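Local coordinates for glycosylation Associate Protein 2 (Streptococcus agalactiae serotype V, PDB 6OYC), which probably acts in the accessory Sec pathway, working with Gap1 and Gap3 in the glycosylation and secretion of a surface glycoprotein, at residues Ala175-Phe180 with Ser239-Leu244; Phe293-Thr298 with Leu358-Asp363; Ser302-Ala307 with Leu370-Tyr375; Gly154-Glu159 with Ser416-Leu421; Gly196-Arg201 with Gly250-Gly255. All blocks are in the same frame, centred on the assembly; numbering follows the deposited sequence.

Contact 1: residues Ala175-Phe180 with Ser239-Leu244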
# COMPACT_ATOMS: atom_id res chain seq x y z
N ALA B 175 23.04 4.45 -10.98
CA ALA B 175 24.27 3.67 -10.81
C ALA B 175 24.00 2.19 -10.54
O ALA B 175 24.81 1.34 -10.95
CB ALA B 175 25.10 4.26 -9.66
N TYR B 176 22.91 1.86 -9.85
CA TYR B 176 22.70 0.48 -9.42
C TYR B 176 21.67 -0.24 -10.27
O TYR B 176 20.88 0.37 -11.00
CB TYR B 176 22.28 0.44 -7.94
CG TYR B 176 23.44 0.82 -7.06
CD1 TYR B 176 24.40 -0.12 -6.72
CD2 TYR B 176 23.59 2.13 -6.61
CE1 TYR B 176 25.47 0.23 -5.92
CE2 TYR B 176 24.66 2.48 -5.81
CZ TYR B 176 25.60 1.53 -5.47
OH TYR B 176 26.68 1.89 -4.68
N ASN B 177 21.67 -1.56 -10.15
CA ASN B 177 20.75 -2.38 -10.91
C ASN B 177 19.57 -2.80 -10.05
O ASN B 177 19.67 -2.92 -8.82
CB ASN B 177 21.46 -3.61 -11.48
CG ASN B 177 22.61 -3.22 -12.40
OD1 ASN B 177 23.78 -3.49 -12.11
ND2 ASN B 177 22.28 -2.54 -13.50
N ILE B 178 18.44 -3.03 -10.71
CA ILE B 178 17.18 -3.39 -10.08
C ILE B 178 16.93 -4.87 -10.35
O ILE B 178 16.83 -5.26 -11.52
CB ILE B 178 16.03 -2.55 -10.61
CG1 ILE B 178 16.33 -1.07 -10.41
CG2 ILE B 178 14.74 -2.92 -9.92
CD1 ILE B 178 15.28 -0.16 -11.02
N PRO B 179 16.82 -5.71 -9.32
CA PRO B 179 16.50 -7.12 -9.54
C PRO B 179 15.23 -7.27 -10.36
O PRO B 179 14.21 -6.64 -10.09
CB PRO B 179 16.31 -7.67 -8.12
CG PRO B 179 17.02 -6.68 -7.22
CD PRO B 179 16.84 -5.35 -7.89
N PHE B 180 15.30 -8.11 -11.38
CA PHE B 180 14.18 -8.35 -12.28
C PHE B 180 13.82 -9.82 -12.19
O PHE B 180 14.64 -10.68 -12.48
CB PHE B 180 14.55 -7.96 -13.71
CG PHE B 180 13.42 -8.10 -14.69
CD1 PHE B 180 13.12 -9.33 -15.25
CD2 PHE B 180 12.68 -6.99 -15.06
CE1 PHE B 180 12.09 -9.46 -16.15
CE2 PHE B 180 11.66 -7.10 -15.98
CZ PHE B 180 11.36 -8.34 -16.53
N SER B 239 18.82 -8.33 -14.07
CA SER B 239 18.66 -7.06 -13.39
C SER B 239 18.59 -5.95 -14.42
O SER B 239 18.97 -6.13 -15.59
CB SER B 239 19.77 -6.78 -12.37
OG SER B 239 21.05 -6.81 -12.98
N LEU B 240 18.07 -4.80 -13.99
CA LEU B 240 17.80 -3.68 -14.87
C LEU B 240 18.87 -2.60 -14.71
O LEU B 240 19.27 -2.27 -13.60
CB LEU B 240 16.44 -3.06 -14.56
CG LEU B 240 15.21 -3.94 -14.71
CD1 LEU B 240 13.97 -3.09 -14.43
CD2 LEU B 240 15.19 -4.56 -16.12
N ALA B 241 19.29 -2.04 -15.84
CA ALA B 241 20.00 -0.76 -15.87
C ALA B 241 19.06 0.31 -16.42
O ALA B 241 18.34 0.07 -17.39
CB ALA B 241 21.26 -0.85 -16.73
N VAL B 242 19.06 1.48 -15.79
CA VAL B 242 18.09 2.53 -16.10
C VAL B 242 18.85 3.77 -16.52
O VAL B 242 19.75 4.22 -15.80
CB VAL B 242 17.18 2.83 -14.90
CG1 VAL B 242 16.21 3.97 -15.24
CG2 VAL B 242 16.42 1.60 -14.51
N LYS B 243 18.50 4.30 -17.71
CA LYS B 243 19.04 5.54 -18.26
C LYS B 243 17.90 6.49 -18.59
O LYS B 243 16.82 6.07 -19.00
CB LYS B 243 19.86 5.28 -19.55
CG LYS B 243 21.04 4.34 -19.36
CD LYS B 243 21.29 3.47 -20.60
CE LYS B 243 20.55 2.12 -20.51
NZ LYS B 243 21.15 1.12 -21.46
N LEU B 244 18.13 7.79 -18.43
CA LEU B 244 17.14 8.80 -18.79
C LEU B 244 17.72 9.70 -19.88
O LEU B 244 18.87 10.14 -19.78
CB LEU B 244 16.71 9.61 -17.56
CG LEU B 244 15.65 10.71 -17.72
CD1 LEU B 244 14.98 10.99 -16.43
CD2 LEU B 244 16.31 11.99 -18.14
O HOH W 1 20.76 1.54 -13.67

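Contact 2: residues Phe293-Thr298 with Leu358-Asp363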
# COMPACT_ATOMS: atom_id res chain seq x y z
N PHE B 293 -18.56 -8.30 7.48
CA PHE B 293 -19.44 -7.19 7.11
C PHE B 293 -20.22 -6.65 8.31
O PHE B 293 -21.24 -5.98 8.15
CB PHE B 293 -20.43 -7.59 6.01
CG PHE B 293 -19.79 -7.86 4.66
CD1 PHE B 293 -19.12 -9.05 4.41
CD2 PHE B 293 -19.92 -6.94 3.62
CE1 PHE B 293 -18.57 -9.32 3.15
CE2 PHE B 293 -19.38 -7.20 2.36
CZ PHE B 293 -18.70 -8.39 2.13
N LYS B 294 -19.72 -6.91 9.48
CA LYS B 294 -20.31 -6.42 10.68
C LYS B 294 -19.38 -5.42 11.33
O LYS B 294 -18.21 -5.53 11.22
CB LYS B 294 -20.62 -7.58 11.60
CG LYS B 294 -21.48 -8.61 10.92
CD LYS B 294 -22.09 -9.57 11.89
CE LYS B 294 -22.26 -10.92 11.27
NZ LYS B 294 -21.39 -11.88 11.98
N PRO B 295 -19.93 -4.45 12.02
CA PRO B 295 -19.16 -3.39 12.67
C PRO B 295 -18.23 -3.86 13.74
O PRO B 295 -18.47 -4.84 14.35
CB PRO B 295 -20.23 -2.55 13.30
CG PRO B 295 -21.41 -2.77 12.47
CD PRO B 295 -21.36 -4.21 12.11
N PRO B 296 -17.16 -3.14 13.95
CA PRO B 296 -16.89 -1.92 13.21
C PRO B 296 -15.83 -2.09 12.15
O PRO B 296 -15.26 -3.14 12.05
CB PRO B 296 -16.34 -1.05 14.29
CG PRO B 296 -15.55 -1.98 15.09
CD PRO B 296 -16.19 -3.31 15.02
N LEU B 297 -15.59 -1.05 11.36
CA LEU B 297 -14.51 -1.08 10.38
C LEU B 297 -13.27 -0.52 11.07
O LEU B 297 -13.29 0.56 11.59
CB LEU B 297 -14.86 -0.31 9.13
CG LEU B 297 -13.75 0.14 8.20
CD1 LEU B 297 -13.03 -1.03 7.63
CD2 LEU B 297 -14.26 1.01 7.10
N THR B 298 -12.19 -1.27 11.05
CA THR B 298 -10.97 -0.88 11.75
C THR B 298 -9.86 -0.51 10.77
O THR B 298 -9.43 -1.35 9.97
CB THR B 298 -10.51 -2.00 12.67
OG1 THR B 298 -10.32 -3.19 11.88
CG2 THR B 298 -11.57 -2.26 13.74
N LEU B 358 -19.74 -0.69 3.20
CA LEU B 358 -20.27 -1.50 4.30
C LEU B 358 -21.61 -0.98 4.82
O LEU B 358 -22.22 -1.66 5.66
CB LEU B 358 -19.26 -1.54 5.44
CG LEU B 358 -18.03 -2.43 5.23
CD1 LEU B 358 -16.97 -2.12 6.27
CD2 LEU B 358 -18.41 -3.90 5.28
N ASN B 359 -22.07 0.17 4.33
CA ASN B 359 -23.18 0.91 4.92
C ASN B 359 -23.01 1.07 6.43
O ASN B 359 -23.95 0.88 7.21
CB ASN B 359 -24.54 0.29 4.58
CG ASN B 359 -25.62 1.34 4.36
OD1 ASN B 359 -25.94 2.12 5.27
ND2 ASN B 359 -26.15 1.39 3.15
N PHE B 360 -21.80 1.39 6.84
CA PHE B 360 -21.53 1.78 8.21
C PHE B 360 -21.54 3.30 8.31
O PHE B 360 -21.34 4.01 7.31
CB PHE B 360 -20.19 1.23 8.70
CG PHE B 360 -20.14 -0.26 8.82
CD1 PHE B 360 -21.25 -1.03 8.54
CD2 PHE B 360 -18.96 -0.89 9.22
CE1 PHE B 360 -21.20 -2.40 8.66
CE2 PHE B 360 -18.90 -2.26 9.34
CZ PHE B 360 -20.03 -3.02 9.05
N SER B 361 -21.76 3.80 9.51
CA SER B 361 -21.67 5.22 9.79
C SER B 361 -20.34 5.54 10.47
O SER B 361 -19.58 4.64 10.85
CB SER B 361 -22.83 5.67 10.68
OG SER B 361 -22.60 5.31 12.04
N SER B 362 -20.08 6.84 10.62
CA SER B 362 -18.88 7.32 11.30
C SER B 362 -18.70 6.66 12.66
O SER B 362 -17.58 6.30 13.05
CB SER B 362 -18.95 8.84 11.48
OG SER B 362 -19.02 9.49 10.23
N ASP B 363 -19.79 6.48 13.40
CA ASP B 363 -19.68 5.88 14.72
C ASP B 363 -19.45 4.39 14.66
O ASP B 363 -19.41 3.74 15.72
CB ASP B 363 -20.92 6.18 15.56
CG ASP B 363 -20.58 6.48 17.01
OD1 ASP B 363 -20.09 5.57 17.71
OD2 ASP B 363 -20.77 7.64 17.44

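Contact 3: residues Ser302-Ala307 with Leu370-Tyr375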
# COMPACT_ATOMS: atom_id res chain seq x y z
N SER B 302 -0.10 2.54 8.42
CA SER B 302 1.22 1.94 8.59
C SER B 302 2.19 2.95 9.18
O SER B 302 2.12 4.15 8.90
CB SER B 302 1.75 1.43 7.24
OG SER B 302 0.96 0.38 6.73
N GLY B 303 3.11 2.44 10.00
CA GLY B 303 4.20 3.26 10.50
C GLY B 303 5.25 3.55 9.41
O GLY B 303 5.11 3.19 8.24
N PHE B 304 6.31 4.23 9.83
CA PHE B 304 7.43 4.55 8.95
C PHE B 304 8.18 3.27 8.59
O PHE B 304 8.47 2.45 9.46
CB PHE B 304 8.34 5.54 9.66
CG PHE B 304 9.61 5.88 8.91
CD1 PHE B 304 10.72 5.05 8.98
CD2 PHE B 304 9.70 7.06 8.17
CE1 PHE B 304 11.89 5.36 8.31
CE2 PHE B 304 10.87 7.38 7.49
CZ PHE B 304 11.97 6.53 7.57
N ARG B 305 8.53 3.12 7.30
CA ARG B 305 9.26 1.94 6.84
C ARG B 305 9.86 2.20 5.46
O ARG B 305 9.15 2.57 4.52
CB ARG B 305 8.34 0.69 6.80
CG ARG B 305 7.00 0.87 6.00
CD ARG B 305 6.08 -0.40 5.99
NE ARG B 305 6.53 -1.49 5.09
CZ ARG B 305 6.23 -2.78 5.27
NH1 ARG B 305 5.50 -3.17 6.31
NH2 ARG B 305 6.68 -3.71 4.42
N SER B 306 11.18 1.98 5.33
CA SER B 306 11.86 2.15 4.04
C SER B 306 11.36 1.15 3.02
O SER B 306 11.12 1.49 1.86
CB SER B 306 13.38 2.02 4.20
OG SER B 306 13.84 2.82 5.27
N ALA B 307 11.24 -0.12 3.41
CA ALA B 307 10.68 -1.13 2.53
C ALA B 307 9.19 -0.86 2.36
O ALA B 307 8.48 -0.64 3.34
CB ALA B 307 10.92 -2.53 3.08
N LEU B 370 0.56 3.47 15.07
CA LEU B 370 1.69 3.68 15.96
C LEU B 370 2.69 4.62 15.29
O LEU B 370 2.88 4.58 14.06
CB LEU B 370 2.34 2.34 16.34
CG LEU B 370 1.31 1.41 17.01
CD1 LEU B 370 1.67 -0.04 16.83
CD2 LEU B 370 1.14 1.74 18.50
N SER B 371 3.33 5.47 16.10
CA SER B 371 4.24 6.52 15.66
C SER B 371 3.71 7.29 14.45
O SER B 371 2.82 8.13 14.62
CB SER B 371 5.63 5.94 15.36
OG SER B 371 6.36 5.71 16.55
N MET B 372 4.24 7.04 13.25
CA MET B 372 3.81 7.80 12.08
C MET B 372 2.34 7.55 11.76
O MET B 372 1.65 8.45 11.25
CB MET B 372 4.67 7.45 10.85
CG MET B 372 4.21 8.16 9.58
SD MET B 372 5.29 7.94 8.13
CE MET B 372 4.62 6.40 7.43
N GLY B 373 1.85 6.34 12.04
CA GLY B 373 0.44 6.07 11.87
C GLY B 373 -0.44 6.95 12.74
O GLY B 373 -1.56 7.28 12.34
N THR B 374 0.05 7.34 13.92
CA THR B 374 -0.77 8.17 14.81
C THR B 374 -1.06 9.51 14.18
O THR B 374 -2.13 10.10 14.43
CB THR B 374 -0.08 8.36 16.16
OG1 THR B 374 0.97 9.33 16.03
CG2 THR B 374 0.49 7.05 16.69
N TYR B 375 -0.15 10.02 13.35
CA TYR B 375 -0.38 11.29 12.68
C TYR B 375 -1.48 11.17 11.64
O TYR B 375 -2.39 12.01 11.58
CB TYR B 375 0.92 11.77 12.03
CG TYR B 375 0.92 13.22 11.61
CD1 TYR B 375 0.10 13.67 10.58
CD2 TYR B 375 1.76 14.13 12.23
CE1 TYR B 375 0.11 15.00 10.19
CE2 TYR B 375 1.78 15.45 11.84
CZ TYR B 375 0.96 15.88 10.82
OH TYR B 375 1.00 17.21 10.45

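Contact 4: residues Gly154-Glu159 with Ser416-Leu421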
# COMPACT_ATOMS: atom_id res chain seq x y z
N GLY B 154 16.80 18.77 -0.72
CA GLY B 154 16.85 17.74 0.27
C GLY B 154 17.22 16.39 -0.32
O GLY B 154 17.79 16.26 -1.41
N ASN B 155 16.84 15.36 0.42
CA ASN B 155 17.34 14.04 0.12
C ASN B 155 16.55 13.32 -0.97
O ASN B 155 16.99 12.26 -1.41
CB ASN B 155 17.35 13.17 1.37
CG ASN B 155 18.57 12.30 1.44
OD1 ASN B 155 19.68 12.78 1.19
ND2 ASN B 155 18.38 11.03 1.76
N ASN B 156 15.43 13.86 -1.42
CA ASN B 156 14.57 13.06 -2.27
C ASN B 156 14.18 13.69 -3.61
O ASN B 156 13.45 13.06 -4.37
CB ASN B 156 13.30 12.69 -1.49
CG ASN B 156 13.62 11.91 -0.21
OD1 ASN B 156 13.66 12.49 0.89
ND2 ASN B 156 13.87 10.60 -0.34
N TYR B 157 14.66 14.89 -3.91
CA TYR B 157 14.33 15.53 -5.18
C TYR B 157 15.56 16.15 -5.83
O TYR B 157 16.37 16.81 -5.16
CB TYR B 157 13.22 16.56 -4.99
CG TYR B 157 11.96 15.87 -4.57
CD1 TYR B 157 11.67 15.65 -3.22
CD2 TYR B 157 11.07 15.38 -5.52
CE1 TYR B 157 10.51 14.98 -2.85
CE2 TYR B 157 9.91 14.71 -5.15
CZ TYR B 157 9.64 14.51 -3.81
OH TYR B 157 8.49 13.84 -3.44
N LEU B 158 15.70 15.90 -7.13
CA LEU B 158 16.76 16.46 -7.95
C LEU B 158 16.12 17.31 -9.04
O LEU B 158 15.15 16.88 -9.70
CB LEU B 158 17.63 15.37 -8.58
CG LEU B 158 18.53 15.79 -9.74
CD1 LEU B 158 19.48 16.92 -9.34
CD2 LEU B 158 19.31 14.58 -10.27
N GLU B 159 16.65 18.51 -9.22
CA GLU B 159 16.10 19.52 -10.11
C GLU B 159 17.16 19.87 -11.14
O GLU B 159 18.27 20.28 -10.78
CB GLU B 159 15.69 20.75 -9.30
CG GLU B 159 14.72 21.67 -9.97
CD GLU B 159 14.31 22.81 -9.06
OE1 GLU B 159 14.82 22.86 -7.91
OE2 GLU B 159 13.50 23.65 -9.49
N SER B 416 12.81 13.84 8.79
CA SER B 416 11.80 14.84 9.12
C SER B 416 12.09 16.17 8.43
O SER B 416 11.16 16.93 8.14
CB SER B 416 11.70 15.04 10.64
OG SER B 416 12.91 15.53 11.20
N LEU B 417 13.36 16.45 8.16
CA LEU B 417 13.71 17.66 7.43
C LEU B 417 13.14 17.61 6.02
O LEU B 417 12.62 18.62 5.52
CB LEU B 417 15.24 17.83 7.39
CG LEU B 417 15.93 17.82 8.76
CD1 LEU B 417 17.38 18.26 8.66
CD2 LEU B 417 15.17 18.72 9.74
N ASP B 418 13.23 16.46 5.36
CA ASP B 418 12.61 16.32 4.05
C ASP B 418 11.10 16.41 4.13
O ASP B 418 10.46 16.96 3.23
CB ASP B 418 13.04 15.00 3.42
CG ASP B 418 14.53 14.96 3.14
OD1 ASP B 418 15.07 15.94 2.56
OD2 ASP B 418 15.17 13.96 3.53
N ILE B 419 10.51 15.91 5.22
CA ILE B 419 9.07 16.03 5.39
C ILE B 419 8.66 17.50 5.54
O ILE B 419 7.64 17.93 4.99
CB ILE B 419 8.61 15.17 6.57
CG1 ILE B 419 9.00 13.71 6.30
CG2 ILE B 419 7.11 15.30 6.77
CD1 ILE B 419 8.68 12.75 7.45
N GLN B 420 9.46 18.29 6.27
CA GLN B 420 9.15 19.72 6.35
C GLN B 420 9.35 20.40 5.00
O GLN B 420 8.56 21.28 4.62
CB GLN B 420 10.01 20.42 7.41
CG GLN B 420 9.65 21.91 7.53
CD GLN B 420 10.17 22.59 8.78
OE1 GLN B 420 10.15 22.01 9.88
NE2 GLN B 420 10.66 23.82 8.62
N LEU B 421 10.41 20.04 4.28
CA LEU B 421 10.57 20.53 2.92
C LEU B 421 9.36 20.19 2.07
O LEU B 421 8.80 21.06 1.38
CB LEU B 421 11.82 19.94 2.28
CG LEU B 421 13.10 20.73 2.54
CD1 LEU B 421 14.27 20.08 1.80
CD2 LEU B 421 12.91 22.20 2.13
O HOH W 2 13.97 11.55 3.50
O HOH W 3 13.56 15.85 -0.25

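Contact 5: residues Gly196-Arg201 with Gly250-Gly255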
# COMPACT_ATOMS: atom_id res chain seq x y z
N GLY B 196 8.04 23.41 -18.81
CA GLY B 196 8.60 23.84 -20.07
C GLY B 196 8.35 22.84 -21.18
O GLY B 196 7.60 21.88 -21.05
N ASP B 197 9.03 23.08 -22.30
CA ASP B 197 8.96 22.18 -23.46
C ASP B 197 10.08 21.13 -23.37
O ASP B 197 11.06 21.15 -24.12
CB ASP B 197 9.04 22.97 -24.76
CG ASP B 197 8.19 24.22 -24.72
OD1 ASP B 197 6.95 24.10 -24.59
OD2 ASP B 197 8.77 25.32 -24.80
N ILE B 198 9.92 20.22 -22.42
CA ILE B 198 10.87 19.14 -22.20
C ILE B 198 10.16 17.82 -22.45
O ILE B 198 9.03 17.62 -22.02
CB ILE B 198 11.45 19.12 -20.78
CG1 ILE B 198 12.03 20.47 -20.43
CG2 ILE B 198 12.52 18.03 -20.66
CD1 ILE B 198 13.07 20.33 -19.35
N ASP B 199 10.84 16.92 -23.12
CA ASP B 199 10.41 15.53 -23.18
C ASP B 199 11.51 14.69 -22.55
O ASP B 199 12.70 14.96 -22.76
CB ASP B 199 10.12 15.11 -24.63
CG ASP B 199 8.92 15.85 -25.23
OD1 ASP B 199 8.22 16.59 -24.50
OD2 ASP B 199 8.65 15.69 -26.44
N ILE B 200 11.13 13.72 -21.75
CA ILE B 200 12.09 12.79 -21.18
C ILE B 200 11.72 11.37 -21.60
O ILE B 200 10.54 11.04 -21.75
CB ILE B 200 12.20 12.90 -19.65
CG1 ILE B 200 10.87 12.58 -18.99
CG2 ILE B 200 12.68 14.28 -19.23
CD1 ILE B 200 10.96 12.51 -17.48
N ARG B 201 12.75 10.55 -21.79
CA ARG B 201 12.62 9.14 -22.14
C ARG B 201 13.46 8.29 -21.20
O ARG B 201 14.65 8.55 -20.99
CB ARG B 201 13.04 8.88 -23.59
CG ARG B 201 13.08 7.39 -23.91
CD ARG B 201 13.62 7.09 -25.30
NE ARG B 201 12.71 7.58 -26.33
CZ ARG B 201 13.07 7.99 -27.54
NH1 ARG B 201 14.35 7.97 -27.91
NH2 ARG B 201 12.15 8.42 -28.38
N GLY B 250 13.81 23.57 -20.26
CA GLY B 250 12.96 23.79 -19.12
C GLY B 250 13.55 23.11 -17.89
O GLY B 250 14.77 23.12 -17.68
N ILE B 251 12.66 22.54 -17.08
CA ILE B 251 13.01 22.02 -15.76
C ILE B 251 12.48 20.61 -15.62
O ILE B 251 11.31 20.35 -15.93
CB ILE B 251 12.45 22.91 -14.63
CG1 ILE B 251 13.01 24.32 -14.73
CG2 ILE B 251 12.80 22.29 -13.27
CD1 ILE B 251 12.50 25.23 -13.64
N VAL B 252 13.33 19.71 -15.16
CA VAL B 252 12.93 18.38 -14.71
C VAL B 252 13.18 18.32 -13.21
O VAL B 252 14.25 18.73 -12.75
CB VAL B 252 13.74 17.27 -15.43
CG1 VAL B 252 13.11 15.91 -15.20
CG2 VAL B 252 13.88 17.59 -16.91
N LYS B 253 12.18 17.86 -12.46
CA LYS B 253 12.34 17.55 -11.04
C LYS B 253 12.10 16.06 -10.89
O LYS B 253 11.01 15.58 -11.18
CB LYS B 253 11.34 18.31 -10.16
CG LYS B 253 11.51 19.82 -10.15
CD LYS B 253 10.95 20.40 -8.84
CE LYS B 253 10.92 21.94 -8.85
NZ LYS B 253 9.84 22.53 -9.70
N LEU B 254 13.11 15.33 -10.43
CA LEU B 254 13.03 13.90 -10.22
C LEU B 254 12.90 13.59 -8.74
O LEU B 254 13.65 14.15 -7.92
CB LEU B 254 14.25 13.19 -10.79
CG LEU B 254 14.42 13.41 -12.30
CD1 LEU B 254 15.79 12.96 -12.75
CD2 LEU B 254 13.33 12.66 -13.06
N GLY B 255 11.99 12.70 -8.40
CA GLY B 255 11.92 12.17 -7.06
C GLY B 255 12.33 10.72 -7.04
O GLY B 255 13.00 10.24 -7.96

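Contact 1: residues Ala175-Phe180 with Ser239-Leu244
Backbone hydrogen bonds join Ile-178 and Leu-240 in both directions: Ile-178 N donates to Leu-240 O (3.1 Å), and Leu-240 N donates to Ile-178 O (2.8 Å). They form an antiparallel hydrogen-bonded pair, followed by the non-hydrogen-bonded pair of Pro-179 and Ser-239. A second donor reaches the same carbonyl: Asn-177 ND2 lies 3.0 Å from Leu-240 O in a nearly straight hydrogen bond (163°). The two donors use the oxygen differently. Ile-178 N lies in the carbonyl plane on a lone pair, whereas the amide comes from about 50° above that plane, with the oxygen in its own amide plane. On the Tyr-176 side the direct pairing is interrupted, and a water bridges the gap, donating to Tyr-176 O (2.9 Å) and accepting from Val-242 N (2.7 Å); backbone pairing resumes between Val-242 and Phe-174.

These segments belong to neighbouring strands, 168-180 and 238-247, of a five-stranded antiparallel sheet that faces a second antiparallel sheet. Ile-178 and Leu-240 point to the side facing that second sheet, where both touch Leu-188; Pro-179 and Ser-239 point to the other side.

Apolar contacts follow the inner side. Ile-178 CB and Leu-240 CB are 4.0 Å apart, while the far end of the isoleucine, CD1, reaches Val-242 CG2 at 4.1 Å. With its CG anti to the backbone N (chi1 -177°), Phe-180 swings its ring across the leucine, bringing CD2 3.7 Å from Leu-240 CD2. Asn-186 of strand 185-195 also packs on this phenylalanine.

Contact 2: residues Phe293-Thr298 with Leu358-Asp363
The backbone oxygen of Phe-293 faces the rim of the Phe-360 ring, near the ring plane: Phe-293 O is 3.3 Å from Phe-360 CZ and 3.6 Å from its CE1, and no hydrogen bond links the two segments. The same ring is covered on both faces. Pro-295 lies over one as a CH-pi contact, its CG 3.9 Å from the ring centroid and displaced toward the rim; Leu-358 CB, from the ring's own segment, sits over the centre of the other. CG of Phe-360 lies beside the backbone N (chi1 -67°), and an unusual chi2 of -1° turns the ring so that its faces meet Pro-295 and Leu-358.

The segments meet in the alpha/beta-hydrolase-type domain. Helix 341-358 stops in a Schellman motif with Asn-359 at positive phi, and the chain then enters strand 365-370, completing a beta-alpha-beta crossover from strand 323-327 past the intervening parallel strand 297-301.

Leu-358 spreads its two methyls: CD2 meets Phe-293 CD2 (3.8 Å) with the side chains crossing at about a right angle, and CD1 meets Leu-297 CB (4.0 Å). Pro-296 follows a cis peptide bond, and Arg-516 near the C terminus hydrogen-bonds the carbonyl oxygens of Lys-294 and Pro-295.

Contact 3: residues Ser302-Ala307 with Leu370-Tyr375
Met-372 lays its side chain along the backbone of Gly-303 and Phe-304, just after Ser-371 at what looks like the nucleophile elbow of an alpha/beta-hydrolase fold. Its CB is 3.8 Å from Phe-304 N. Extended through chi1 and chi2, the side chain bends only at chi3 (87°), which brings CE to 3.3 Å from Gly-303 O. SD lies near the plane of the Phe-304 ring, at its edge, 4.2 Å from Phe-304 CB. No hydrogen bond crosses between the segments.

The 302-307 loop follows strand 297-301 and is fixed from behind. Gly-303 N bonds to the carboxylate of Glu-311, Ser-302 OG bonds to Glu-311 N and Ile-326 O, and Phe-413 meets Phe-304 edge-to-face.

On the other side, Ser-371 has the strained backbone (phi 45°, psi -105°) expected at such an elbow. Its OG hydrogen-bonds His-491, and with Asp-461 the three are consistent with a Ser-His-Asp triad. The turn closes as Gly-373 N reaches Leu-370 O at 2.9 Å. Ser-371 O is gripped twice by the same threonine: Thr-374 N lies 3.0 Å from Ser-371 O, and Thr-374 OG1 donates to Ser-371 O at 2.6 Å within the carbonyl plane.

Contact 4: residues Gly154-Glu159 with Ser416-Leu421
Asp-418 turns its CG beside the backbone N (chi1 -65°), and Asn-156 adopts the corresponding torsion (chi1 -58°), so that carboxylate and amide meet between helix 416-424 and the turn before strand 157-165. The planes of these two groups stand nearly perpendicular. One direct hydrogen bond spans the gap: Asn-155 N donates to Asp-418 OD1 at 2.8 Å, almost straight (174°), arriving from above the carboxylate plane. Gly-154 CA comes to 3.4 Å from the same OD1, and Leu-421 CD1, one helical turn on, rests 3.8 Å from Gly-154 CA.

The turn is the tip of the hairpin formed by strands 149-153 and 157-165, so the contact joins the antiparallel beta sandwich to a helix of the alpha/beta-hydrolase-type domain.

Asn-156 OD1 and Asp-418 OD2, 3.4 Å apart, are both acceptors; one water reconciles them by donating to Asn-156 OD1 (2.8 Å) and to Asp-418 OD2 (2.7 Å). A second water accepts from Asn-156 N and donates weakly to Asp-418 OD1. Asn-156 ND2 bonds to Gln-136, fixing which way round the amide lies. With donors supplied to both its oxygens, Asp-418 is probably ionised.

Contact 5: residues Gly196-Arg201 with Gly250-Gly255
Ile-198 reaches across to the backbone of Gly-250 and to Val-252. Its CB points toward the other segment, and from there the side chain divides. CG1, set beside the backbone N (chi1 -53°), runs over the glycine, 3.6 Å from Gly-250 N and 3.7 Å from Gly-250 CA. CG2 takes the other branch and meets Val-252 CG2 at 4.0 Å. At the tip, CD1 comes to 3.8 Å from the same Val-252 CG2; its still closer approach to the Gly-250 carbonyl carbon is too short to be reliable. Two residues on, Ile-200 also points inward, its CG2 lying 4.2 Å from Val-252 CG2, so one valine methyl receives both isoleucines.

Ahead of this apolar patch the backbones come together as an antiparallel non-hydrogen-bonded pair, Gly-196 CA and Gly-250 CA 4.5 Å apart, with no side chain on either to hold them off. Here both chains turn a corner, the first through an inverse gamma turn centred on Asp-197.

Beyond the corners the strands separate into different sheets, the axes of 198-201 and 251-255 passing 8.3 Å apart at 40°. Strand 198-208 continues beside 238-247 in one antiparallel sheet, while 251-262 runs beside 185-195 in the sheet facing it. Ile-194 touches both Ile-200 and Val-252, and Phe-164 of strand 157-165 packs on Ile-198 at this end of the beta sandwich.

Contact 4 opens first, at 154-159, and closes last, at 416-421; its long loop encloses all the others and ties the antiparallel beta sandwich to the hydrolase-type domain. Within the sandwich, contact 1 opens at 175-180 and contact 5 at 196-201; they close in the same order, at 239-244 and 250-255, so the two cross, and they touch through Leu-244 and Leu-254. Contact 5 also adjoins contact 4, since strands 157-165 and 251-262 are neighbours. After contacts 1 and 5 have closed come contacts 2 and 3, which cross each other: strand 297-301 leads from 293-298 into 302-307, and strand 365-370 from 358-363 into 370-375, linking two ends of one parallel strand pair.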